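Local coordinates for protein cyanuric acid amidohydrolase (Azorhizobium caulinodans, PDB 4NQ3) that hydrolyses cyanuric acid, opening its s-triazine ring to give carboxybiuret, which then decarboxylates spontaneously to biuret, at residues A[128-133]-A[232-237]; A[191-196]-A[200-205]; A[280-285]-A[323-328]. One frame throughout, in Å; residues are numbered along the deposited sequence.

Contact 1. Residues A[128-133]-A[232-237]; sequences VRMVAQ and LGHEIV
V131, on the helix 125-141, sets one methyl on the flat side of the H234 imidazole, while the selenium of M130 meets the rim of the same ring. This V131-H234 pairing is the tight, buried part of the contact. CG2 of V131 lies 3.7 Å from the centroid of the H234 ring and 21° from its normal, a CH-pi contact displaced from the centre toward CD2 and NE2; CG2 comes within 3.5 Å of H234 CD2. The methyl faces the ring because CG2 of V131 stands anti to the carbonyl carbon and beside the backbone N. S191, from helix 180-199, touches both residues.

The looser, partly solvent-exposed side belongs to selenomethionine M130. Its chain runs straight out through chi2 and bends at chi3 (-58°), bringing SE to 3.9 Å from CE1 of H234. At 4.7 Å from the H234 ring centroid and 75° off the normal, the selenium is an edge contact near the ring plane.

The bond network of the imidazole lies outside the two segments: ND1 is hydrogen-bonded to the hydroxyl of T114 and NE2 to the side-chain amide of Q127. With both nitrogens engaged and a methyl against one face, rotation of the H234 ring should be restricted; the segments themselves meet through CH-pi and Met-aromatic (selenium) contacts, the side-chain polar bonds of H234 going to residues beyond them.

Contact 2. Residues A[191-196]-A[200-205]; sequences SALGIA and GEVAED
A196 packs its methyl against the isopropyl group of V202 and offers its carbonyl to the turn that follows the helix, so one residue serves both halves of the contact. CB of A196 is 3.5 Å from CG2 of V202, the methyl that stands anti to the valine's carbonyl carbon and beside its backbone N. The other methyl, CG1, is anti to N (chi1 177°) and turned off the alanine. L193, one turn earlier on the helix, leans its CD2 toward the same V202 CG2 at a looser 4.5 Å, extending the apolar patch.

E201 approaches A196 from about a right angle to V202. Its chain lies along the helix end, passing OE1 within 3.8 Å of the A196 CA. The carboxylate is held elsewhere: OE1 is bonded to the S220 hydroxyl, while OE2 takes the backbone N of A221 and a salt bridge from R222.

The backbone closes the turn. E201 N donates to A196 O at 3.0 Å, with an N-H...O angle of 145° and the donor tilted 32° from the carbonyl plane; G200 N adds a weak bond to the same oxygen. The six-to-one bond and the positive phi at G200 are those of a Schellman-type C-cap ending helix 180-199.

Chemically, the A196 carbonyl accepts one good bond from E201 N and a weak one from G200 N, V202 folds back as an apolar cover on the helix end, and the several partners of E201 would probably favour its ionised form while tying the turn to 220-222.

Contact 3. Residues A[280-285]-A[323-328]; sequences TIVLAK and GVVGHT
The strand segment 280-285 passes the C-terminal end of helix 309-325 at its T280 end, with the CA atoms of T280 and V325 7.1 Å apart, and the chain leaves the helix at G326 with positive phi. Just before that turn, V325 points its side chain at the strand. A chi1 of 69° puts V325 CG1 between the backbone N and the carbonyl carbon, which leaves CG2 anti to N and directed at the strand. There it meets T280, just before the strand, and V282 in it, both pointing toward the helix end. Against T280, V325 CG2 comes obliquely, 3.5 Å from CB. Against V282 it is a tip-to-tip methyl contact, 4.1 Å from CG2 to CG2.

Beyond the turn, H327 reaches back to the strand. Its NE2 donates to the carbonyl oxygen of T280 at 3.1 Å. The bond is moderately bent, with an N-H...O angle of 138°; the oxygen lies 16° out of the imidazole plane, near the ring's edge. On the other side, ND1 of H327 is bonded to the backbone N of E329, so the ring is held through both nitrogens. T280 O has a weak second partner in R8, and T280 OG1 is bonded to the backbone N of G277. R295 of a second subunit donates to G326 O, and K297 of that subunit packs on H327, which places the turn at a subunit interface.

Helix 309-325 connects strand 281-286 to its parallel neighbour 331-334 in a four-stranded mixed sheet. The contact therefore joins the first strand of a beta-alpha-beta crossover to the end of its helix, in what is predicted to be the third repeating unit.

How the contacts relate
Contacts 1 and 2 form one neighbourhood, their centres 12 Å apart: V128 and A132 pack on G194, and R129 NH1 and E204 OE2 form a salt bridge of uncertain length, E204 being poorly ordered. Contact 3 stands apart, its centre 27 Å from each of the others and its nearest atoms about 8 Å away. In contact 1 the H234 side chain is about 6 Å from that of active-site K156 and about 11 Å from barbituric acid. Contact 3 carries K285, whose NZ bonds to S333 OG, consistent with one of the potential Ser-Lys dyads. The side chains of L193 in contact 2 and H327 in contact 3 lie about 11 and 8 Å from a magnesium ion.

Contact 1. Residues A[128-133]-A[232-237]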
ATOM      1  N   VAL A 128      10.103  23.733 -19.375  1.00 25.21           N
ATOM      2  CA  VAL A 128       9.001  24.400 -20.049  1.00 22.88           C
ATOM      3  C   VAL A 128       9.351  24.746 -21.480  1.00 29.35           C
ATOM      4  O   VAL A 128       8.571  24.467 -22.401  1.00 36.86           O
ATOM      5  CB  VAL A 128       8.590  25.691 -19.356  1.00 20.49           C
ATOM      6  CG1 VAL A 128       7.510  26.354 -20.182  1.00 19.07           C
ATOM      7  CG2 VAL A 128       8.107  25.421 -17.925  1.00 21.15           C
ATOM      8  N   ARG A 129      10.530  25.339 -21.675  1.00 24.95           N
ATOM      9  CA  ARG A 129      10.924  25.768 -23.011  1.00 24.22           C
ATOM     10  C   ARG A 129      11.194  24.571 -23.890  1.00 29.34           C
ATOM     11  O   ARG A 129      10.892  24.590 -25.084  1.00 29.26           O
ATOM     12  CB  ARG A 129      12.144  26.675 -22.960  1.00 24.10           C
ATOM     13  CG  ARG A 129      11.892  28.024 -22.291  1.00 23.09           C
ATOM     14  CD  ARG A 129      13.145  28.854 -22.401  1.00 34.45           C
ATOM     15  NE  ARG A 129      13.352  29.724 -21.250  1.00 46.25           N
ATOM     16  CZ  ARG A 129      12.652  30.827 -20.991  1.00 62.14           C
ATOM     17  NH1 ARG A 129      11.677  31.229 -21.813  1.00 63.09           N
ATOM     18  NH2 ARG A 129      12.934  31.531 -19.900  1.00 66.05           N
HETATM   19  N   MSE A 130      11.749  23.519 -23.297  1.00 31.79           N
HETATM   20  CA  MSE A 130      12.117  22.337 -24.072  1.00 28.19           C
HETATM   21  C   MSE A 130      10.864  21.704 -24.670  1.00 24.58           C
HETATM   22  O   MSE A 130      10.809  21.413 -25.860  1.00 27.73           O
HETATM   23  CB  MSE A 130      12.882  21.326 -23.204  1.00 25.80           C
HETATM   24  CG  MSE A 130      13.367  20.144 -23.987  1.00 24.56           C
HETATM   25 SE   MSE A 130      14.511  18.938 -22.991  0.63 26.08          SE
HETATM   26  CE  MSE A 130      15.888  20.209 -22.490  1.00 65.60           C
ATOM     27  N   VAL A 131       9.847  21.531 -23.837  1.00 28.01           N
ATOM     28  CA  VAL A 131       8.614  20.903 -24.262  1.00 24.51           C
ATOM     29  C   VAL A 131       7.881  21.808 -25.246  1.00 25.37           C
ATOM     30  O   VAL A 131       7.394  21.343 -26.285  1.00 22.54           O
ATOM     31  CB  VAL A 131       7.726  20.589 -23.038  1.00 21.80           C
ATOM     32  CG1 VAL A 131       6.339  20.196 -23.454  1.00 21.41           C
ATOM     33  CG2 VAL A 131       8.366  19.484 -22.193  1.00 20.50           C
ATOM     34  N   ALA A 132       7.869  23.110 -24.960  1.00 28.39           N
ATOM     35  CA  ALA A 132       7.211  24.073 -25.837  1.00 26.78           C
ATOM     36  C   ALA A 132       7.736  23.978 -27.259  1.00 28.02           C
ATOM     37  O   ALA A 132       6.957  23.966 -28.218  1.00 29.48           O
ATOM     38  CB  ALA A 132       7.396  25.460 -25.312  1.00 30.22           C
ATOM     39  N   GLN A 133       9.061  23.914 -27.389  1.00 26.45           N
ATOM     40  CA  GLN A 133       9.709  23.797 -28.688  1.00 29.74           C
ATOM     41  C   GLN A 133       9.271  22.503 -29.358  1.00 30.93           C
ATOM     42  O   GLN A 133       8.927  22.505 -30.543  1.00 36.05           O
ATOM     43  CB  GLN A 133      11.236  23.866 -28.558  1.00 38.02           C
ATOM     44  CG  GLN A 133      11.805  25.301 -28.670  1.00 50.89           C
ATOM     45  CD  GLN A 133      13.182  25.491 -27.980  1.00 74.69           C
ATOM     46  OE1 GLN A 133      13.817  24.528 -27.517  1.00 65.53           O
ATOM     47  NE2 GLN A 133      13.621  26.752 -27.880  1.00 84.80           N
ATOM     48  N   LEU A 232      14.771   9.786 -20.035  1.00 18.77           N
ATOM     49  CA  LEU A 232      15.436  10.981 -19.532  1.00 27.19           C
ATOM     50  C   LEU A 232      14.997  12.252 -20.251  1.00 30.39           C
ATOM     51  O   LEU A 232      15.251  13.357 -19.760  1.00 35.36           O
ATOM     52  CB  LEU A 232      16.950  10.833 -19.621  1.00 29.35           C
ATOM     53  CG  LEU A 232      17.458   9.697 -18.740  1.00 27.50           C
ATOM     54  CD1 LEU A 232      18.954   9.643 -18.849  1.00 15.91           C
ATOM     55  CD2 LEU A 232      16.989   9.860 -17.270  1.00 16.34           C
ATOM     56  N   GLY A 233      14.344  12.081 -21.404  1.00 22.06           N
ATOM     57  CA  GLY A 233      13.771  13.187 -22.170  1.00 24.10           C
ATOM     58  C   GLY A 233      12.242  13.211 -22.222  1.00 26.85           C
ATOM     59  O   GLY A 233      11.565  12.843 -21.246  1.00 27.46           O
ATOM     60  N   HIS A 234      11.692  13.679 -23.343  1.00 24.32           N
ATOM     61  CA  HIS A 234      10.237  13.762 -23.509  1.00 20.03           C
ATOM     62  C   HIS A 234       9.748  13.105 -24.800  1.00 19.16           C
ATOM     63  O   HIS A 234      10.465  13.093 -25.805  1.00 21.36           O
ATOM     64  CB  HIS A 234       9.760  15.225 -23.510  1.00 18.91           C
ATOM     65  CG  HIS A 234      10.216  16.030 -22.334  1.00 19.49           C
ATOM     66  ND1 HIS A 234      11.468  16.598 -22.263  1.00 31.79           N
ATOM     67  CD2 HIS A 234       9.588  16.363 -21.181  1.00 22.24           C
ATOM     68  CE1 HIS A 234      11.592  17.247 -21.118  1.00 27.28           C
ATOM     69  NE2 HIS A 234      10.465  17.122 -20.441  1.00 21.51           N
ATOM     70  N   GLU A 235       8.528  12.564 -24.772  1.00 26.24           N
ATOM     71  CA  GLU A 235       7.825  12.183 -26.006  1.00 23.98           C
ATOM     72  C   GLU A 235       6.614  13.083 -26.145  1.00 22.71           C
ATOM     73  O   GLU A 235       5.859  13.251 -25.195  1.00 31.62           O
ATOM     74  CB  GLU A 235       7.395  10.733 -25.986  1.00 21.55           C
ATOM     75  CG  GLU A 235       8.500   9.812 -25.510  1.00 33.47           C
ATOM     76  CD  GLU A 235       9.256   9.160 -26.655  1.00 44.15           C
ATOM     77  OE1 GLU A 235       9.100   7.924 -26.834  1.00 45.77           O
ATOM     78  OE2 GLU A 235      10.023   9.875 -27.355  1.00 50.08           O
ATOM     79  N   ILE A 236       6.434  13.673 -27.317  1.00 18.91           N
ATOM     80  CA  ILE A 236       5.296  14.539 -27.555  1.00 19.38           C
ATOM     81  C   ILE A 236       4.405  13.984 -28.673  1.00 22.81           C
ATOM     82  O   ILE A 236       4.891  13.599 -29.750  1.00 26.75           O
ATOM     83  CB  ILE A 236       5.743  15.951 -27.920  1.00 21.00           C
ATOM     84  CG1 ILE A 236       6.299  16.660 -26.689  1.00 23.67           C
ATOM     85  CG2 ILE A 236       4.582  16.754 -28.474  1.00 21.01           C
ATOM     86  CD1 ILE A 236       7.693  16.256 -26.352  1.00 30.24           C
ATOM     87  N   VAL A 237       3.100  13.949 -28.422  1.00 20.55           N
ATOM     88  CA  VAL A 237       2.152  13.556 -29.450  1.00 23.53           C
ATOM     89  C   VAL A 237       1.024  14.560 -29.478  1.00 24.39           C
ATOM     90  O   VAL A 237       0.326  14.714 -28.480  1.00 24.64           O
ATOM     91  CB  VAL A 237       1.579  12.160 -29.184  1.00 25.67           C
ATOM     92  CG1 VAL A 237       0.601  11.796 -30.258  1.00 18.48           C
ATOM     93  CG2 VAL A 237       2.699  11.159 -29.149  1.00 21.47           C
TER

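Contact 2. Residues A[191-196]-A[200-205]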
ATOM      1  N   SER A 191       5.953  20.617 -18.022  1.00 20.47           N
ATOM      2  CA  SER A 191       5.551  20.186 -19.351  1.00 23.48           C
ATOM      3  C   SER A 191       4.211  20.781 -19.768  1.00 27.85           C
ATOM      4  O   SER A 191       4.041  21.207 -20.906  1.00 35.37           O
ATOM      5  CB  SER A 191       5.466  18.666 -19.404  1.00 23.27           C
ATOM      6  OG  SER A 191       6.751  18.119 -19.191  1.00 31.66           O
ATOM      7  N   ALA A 192       3.255  20.816 -18.849  1.00 26.17           N
ATOM      8  CA  ALA A 192       1.948  21.362 -19.166  1.00 22.19           C
ATOM      9  C   ALA A 192       2.057  22.853 -19.533  1.00 22.67           C
ATOM     10  O   ALA A 192       1.449  23.313 -20.499  1.00 20.26           O
ATOM     11  CB  ALA A 192       1.002  21.158 -17.998  1.00 21.89           C
ATOM     12  N   LEU A 193       2.862  23.606 -18.791  1.00 23.94           N
ATOM     13  CA  LEU A 193       3.012  25.026 -19.097  1.00 26.11           C
ATOM     14  C   LEU A 193       3.687  25.187 -20.445  1.00 26.44           C
ATOM     15  O   LEU A 193       3.390  26.111 -21.198  1.00 28.80           O
ATOM     16  CB  LEU A 193       3.812  25.729 -18.010  1.00 22.76           C
ATOM     17  CG  LEU A 193       2.912  25.865 -16.792  1.00 28.99           C
ATOM     18  CD1 LEU A 193       3.672  26.371 -15.576  1.00 24.62           C
ATOM     19  CD2 LEU A 193       1.725  26.733 -17.153  1.00 23.44           C
ATOM     20  N   GLY A 194       4.600  24.269 -20.750  1.00 26.73           N
ATOM     21  CA  GLY A 194       5.258  24.243 -22.045  1.00 22.13           C
ATOM     22  C   GLY A 194       4.238  24.058 -23.155  1.00 28.43           C
ATOM     23  O   GLY A 194       4.283  24.777 -24.160  1.00 27.22           O
ATOM     24  N   ILE A 195       3.309  23.116 -22.975  1.00 20.15           N
ATOM     25  CA  ILE A 195       2.224  22.952 -23.927  1.00 27.75           C
ATOM     26  C   ILE A 195       1.394  24.234 -24.007  1.00 33.39           C
ATOM     27  O   ILE A 195       1.036  24.704 -25.100  1.00 35.80           O
ATOM     28  CB  ILE A 195       1.311  21.770 -23.547  1.00 26.85           C
ATOM     29  CG1 ILE A 195       2.060  20.454 -23.733  1.00 24.43           C
ATOM     30  CG2 ILE A 195       0.057  21.745 -24.406  1.00 19.90           C
ATOM     31  CD1 ILE A 195       1.386  19.290 -23.080  1.00 20.59           C
ATOM     32  N   ALA A 196       1.108  24.810 -22.845  1.00 31.42           N
ATOM     33  CA  ALA A 196       0.296  26.015 -22.806  1.00 33.80           C
ATOM     34  C   ALA A 196       1.025  27.110 -23.584  1.00 37.70           C
ATOM     35  O   ALA A 196       0.449  27.778 -24.453  1.00 39.18           O
ATOM     36  CB  ALA A 196       0.022  26.444 -21.353  1.00 27.91           C
ATOM     37  N   GLY A 200      -0.281  29.060 -26.899  1.00 28.70           N
ATOM     38  CA  GLY A 200      -0.675  30.430 -26.666  1.00 30.66           C
ATOM     39  C   GLY A 200      -1.756  30.574 -25.619  1.00 40.66           C
ATOM     40  O   GLY A 200      -2.439  31.597 -25.559  1.00 41.51           O
ATOM     41  N   GLU A 201      -1.927  29.546 -24.796  1.00 35.46           N
ATOM     42  CA  GLU A 201      -2.904  29.611 -23.712  1.00 38.67           C
ATOM     43  C   GLU A 201      -2.342  30.382 -22.514  1.00 41.47           C
ATOM     44  O   GLU A 201      -3.088  30.801 -21.618  1.00 46.27           O
ATOM     45  CB  GLU A 201      -3.326  28.211 -23.284  1.00 38.79           C
ATOM     46  CG  GLU A 201      -4.069  27.423 -24.360  1.00 45.18           C
ATOM     47  CD  GLU A 201      -4.344  25.988 -23.922  1.00 55.25           C
ATOM     48  OE1 GLU A 201      -3.377  25.273 -23.568  1.00 53.26           O
ATOM     49  OE2 GLU A 201      -5.530  25.583 -23.915  1.00 63.41           O
ATOM     50  N   VAL A 202      -1.022  30.567 -22.520  1.00 38.57           N
ATOM     51  CA  VAL A 202      -0.316  31.320 -21.486  1.00 35.05           C
ATOM     52  C   VAL A 202       0.726  32.207 -22.150  1.00 44.14           C
ATOM     53  O   VAL A 202       1.338  31.817 -23.147  1.00 47.89           O
ATOM     54  CB  VAL A 202       0.397  30.400 -20.486  1.00 32.52           C
ATOM     55  CG1 VAL A 202       1.162  31.224 -19.511  1.00 31.29           C
ATOM     56  CG2 VAL A 202      -0.601  29.536 -19.750  1.00 38.68           C
ATOM     57  N   ALA A 203       0.937  33.395 -21.600  1.00 49.03           N
ATOM     58  CA  ALA A 203       1.928  34.328 -22.133  1.00 49.71           C
ATOM     59  C   ALA A 203       3.322  34.016 -21.599  1.00 53.97           C
ATOM     60  O   ALA A 203       3.463  33.566 -20.453  1.00 54.38           O
ATOM     61  CB  ALA A 203       1.537  35.740 -21.779  1.00 51.45           C
ATOM     62  N   GLU A 204       4.362  34.265 -22.391  1.00 57.18           N
ATOM     63  CA  GLU A 204       5.687  33.856 -21.931  1.00 61.54           C
ATOM     64  C   GLU A 204       6.161  34.671 -20.736  1.00 59.84           C
ATOM     65  O   GLU A 204       6.822  34.126 -19.854  1.00 56.40           O
ATOM     66  CB  GLU A 204       6.738  33.926 -23.040  1.00 72.61           C
ATOM     67  CG  GLU A 204       8.073  33.326 -22.572  1.00 80.78           C
ATOM     68  CD  GLU A 204       8.899  32.719 -23.691  1.00 88.25           C
ATOM     69  OE1 GLU A 204       8.760  33.177 -24.844  1.00 92.26           O
ATOM     70  OE2 GLU A 204       9.682  31.777 -23.412  1.00 88.85           O
ATOM     71  N   ASP A 205       5.822  35.959 -20.683  1.00 63.17           N
ATOM     72  CA  ASP A 205       6.287  36.776 -19.561  1.00 67.86           C
ATOM     73  C   ASP A 205       5.399  36.614 -18.327  1.00 54.55           C
ATOM     74  O   ASP A 205       5.543  37.347 -17.363  1.00 58.10           O
ATOM     75  CB  ASP A 205       6.416  38.265 -19.955  1.00 80.95           C
ATOM     76  CG  ASP A 205       5.255  38.770 -20.805  1.00 87.63           C
ATOM     77  OD1 ASP A 205       4.583  37.941 -21.456  1.00 91.96           O
ATOM     78  OD2 ASP A 205       5.035  40.007 -20.839  1.00 86.08           O
TER

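Contact 3. Residues A[280-285]-A[323-328]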
ATOM      1  N   THR A 280     -15.956   3.901 -28.408  1.00 48.25           N
ATOM      2  CA  THR A 280     -15.513   5.240 -27.999  1.00 43.67           C
ATOM      3  C   THR A 280     -14.109   5.189 -27.371  1.00 41.71           C
ATOM      4  O   THR A 280     -13.819   4.346 -26.521  1.00 45.97           O
ATOM      5  CB  THR A 280     -16.473   5.876 -26.980  1.00 40.20           C
ATOM      6  OG1 THR A 280     -17.831   5.720 -27.417  1.00 43.92           O
ATOM      7  CG2 THR A 280     -16.149   7.343 -26.803  1.00 37.18           C
ATOM      8  N   ILE A 281     -13.226   6.068 -27.817  1.00 39.03           N
ATOM      9  CA  ILE A 281     -11.902   6.175 -27.232  1.00 34.80           C
ATOM     10  C   ILE A 281     -11.854   7.381 -26.304  1.00 35.95           C
ATOM     11  O   ILE A 281     -12.181   8.497 -26.732  1.00 41.04           O
ATOM     12  CB  ILE A 281     -10.848   6.343 -28.313  1.00 32.22           C
ATOM     13  CG1 ILE A 281     -10.763   5.090 -29.169  1.00 25.05           C
ATOM     14  CG2 ILE A 281      -9.503   6.717 -27.696  1.00 30.78           C
ATOM     15  CD1 ILE A 281      -9.820   5.261 -30.298  1.00 24.36           C
ATOM     16  N   VAL A 282     -11.426   7.186 -25.059  1.00 30.70           N
ATOM     17  CA  VAL A 282     -11.405   8.289 -24.095  1.00 29.13           C
ATOM     18  C   VAL A 282     -10.020   8.505 -23.510  1.00 31.01           C
ATOM     19  O   VAL A 282      -9.388   7.557 -23.059  1.00 39.29           O
ATOM     20  CB  VAL A 282     -12.393   8.047 -22.935  1.00 32.25           C
ATOM     21  CG1 VAL A 282     -12.507   9.292 -22.080  1.00 25.25           C
ATOM     22  CG2 VAL A 282     -13.763   7.639 -23.479  1.00 27.22           C
ATOM     23  N   LEU A 283      -9.538   9.744 -23.531  1.00 28.25           N
ATOM     24  CA  LEU A 283      -8.279  10.096 -22.858  1.00 25.27           C
ATOM     25  C   LEU A 283      -8.576  11.189 -21.836  1.00 27.69           C
ATOM     26  O   LEU A 283      -9.104  12.242 -22.199  1.00 38.38           O
ATOM     27  CB  LEU A 283      -7.243  10.589 -23.861  1.00 24.40           C
ATOM     28  CG  LEU A 283      -7.228   9.813 -25.174  1.00 28.63           C
ATOM     29  CD1 LEU A 283      -6.460  10.573 -26.225  1.00 35.37           C
ATOM     30  CD2 LEU A 283      -6.603   8.475 -24.961  1.00 32.05           C
ATOM     31  N   ALA A 284      -8.265  10.968 -20.567  1.00 24.93           N
ATOM     32  CA  ALA A 284      -8.637  11.959 -19.568  1.00 27.31           C
ATOM     33  C   ALA A 284      -7.577  12.135 -18.496  1.00 32.63           C
ATOM     34  O   ALA A 284      -6.852  11.196 -18.191  1.00 39.11           O
ATOM     35  CB  ALA A 284      -9.942  11.586 -18.946  1.00 23.48           C
ATOM     36  N   LYS A 285      -7.479  13.344 -17.942  1.00 29.78           N
ATOM     37  CA  LYS A 285      -6.629  13.588 -16.780  1.00 24.29           C
ATOM     38  C   LYS A 285      -7.471  13.646 -15.509  1.00 28.35           C
ATOM     39  O   LYS A 285      -8.495  14.313 -15.473  1.00 37.70           O
ATOM     40  CB  LYS A 285      -5.861  14.885 -16.938  1.00 24.04           C
ATOM     41  CG  LYS A 285      -4.845  14.834 -18.031  1.00 28.17           C
ATOM     42  CD  LYS A 285      -3.697  13.937 -17.635  1.00 26.65           C
ATOM     43  CE  LYS A 285      -3.156  14.325 -16.270  1.00 25.67           C
ATOM     44  NZ  LYS A 285      -2.047  13.398 -15.920  1.00 29.00           N
ATOM     45  N   GLY A 323     -18.733   4.857 -16.321  1.00 43.75           N
ATOM     46  CA  GLY A 323     -20.169   4.852 -16.110  1.00 49.74           C
ATOM     47  C   GLY A 323     -20.937   5.539 -17.230  1.00 51.65           C
ATOM     48  O   GLY A 323     -22.124   5.271 -17.443  1.00 59.02           O
ATOM     49  N   VAL A 324     -20.256   6.420 -17.952  1.00 45.92           N
ATOM     50  CA  VAL A 324     -20.889   7.201 -19.001  1.00 40.76           C
ATOM     51  C   VAL A 324     -20.697   6.517 -20.330  1.00 47.08           C
ATOM     52  O   VAL A 324     -21.602   6.452 -21.164  1.00 56.50           O
ATOM     53  CB  VAL A 324     -20.309   8.634 -19.085  1.00 44.13           C
ATOM     54  CG1 VAL A 324     -20.820   9.347 -20.322  1.00 31.28           C
ATOM     55  CG2 VAL A 324     -20.637   9.429 -17.809  1.00 44.42           C
ATOM     56  N   VAL A 325     -19.497   6.012 -20.538  1.00 45.18           N
ATOM     57  CA  VAL A 325     -19.138   5.544 -21.857  1.00 46.11           C
ATOM     58  C   VAL A 325     -19.384   4.031 -21.958  1.00 45.24           C
ATOM     59  O   VAL A 325     -19.361   3.466 -23.043  1.00 50.24           O
ATOM     60  CB  VAL A 325     -17.670   5.936 -22.176  1.00 37.27           C
ATOM     61  CG1 VAL A 325     -16.716   5.156 -21.316  1.00 39.06           C
ATOM     62  CG2 VAL A 325     -17.355   5.729 -23.629  1.00 38.88           C
ATOM     63  N   GLY A 326     -19.671   3.380 -20.834  1.00 40.81           N
ATOM     64  CA  GLY A 326     -20.093   1.987 -20.872  1.00 41.52           C
ATOM     65  C   GLY A 326     -19.057   0.872 -20.949  1.00 41.63           C
ATOM     66  O   GLY A 326     -19.408  -0.300 -21.081  1.00 41.67           O
ATOM     67  N   HIS A 327     -17.777   1.222 -20.878  1.00 43.68           N
ATOM     68  CA  HIS A 327     -16.715   0.220 -20.851  1.00 35.35           C
ATOM     69  C   HIS A 327     -15.515   0.715 -20.081  1.00 33.39           C
ATOM     70  O   HIS A 327     -15.470   1.870 -19.673  1.00 32.66           O
ATOM     71  CB  HIS A 327     -16.301  -0.173 -22.257  1.00 33.02           C
ATOM     72  CG  HIS A 327     -15.584   0.902 -23.006  1.00 35.81           C
ATOM     73  ND1 HIS A 327     -14.210   0.942 -23.114  1.00 37.82           N
ATOM     74  CD2 HIS A 327     -16.051   1.956 -23.717  1.00 40.18           C
ATOM     75  CE1 HIS A 327     -13.860   1.983 -23.852  1.00 39.66           C
ATOM     76  NE2 HIS A 327     -14.959   2.614 -24.231  1.00 41.55           N
ATOM     77  N   THR A 328     -14.553  -0.167 -19.854  1.00 35.47           N
ATOM     78  CA  THR A 328     -13.460   0.162 -18.955  1.00 31.66           C
ATOM     79  C   THR A 328     -12.119   0.264 -19.646  1.00 33.15           C
ATOM     80  O   THR A 328     -11.101   0.450 -18.990  1.00 35.42           O
ATOM     81  CB  THR A 328     -13.353  -0.856 -17.852  1.00 29.37           C
ATOM     82  OG1 THR A 328     -13.149  -2.137 -18.449  1.00 27.12           O
ATOM     83  CG2 THR A 328     -14.634  -0.856 -17.022  1.00 27.44           C
TER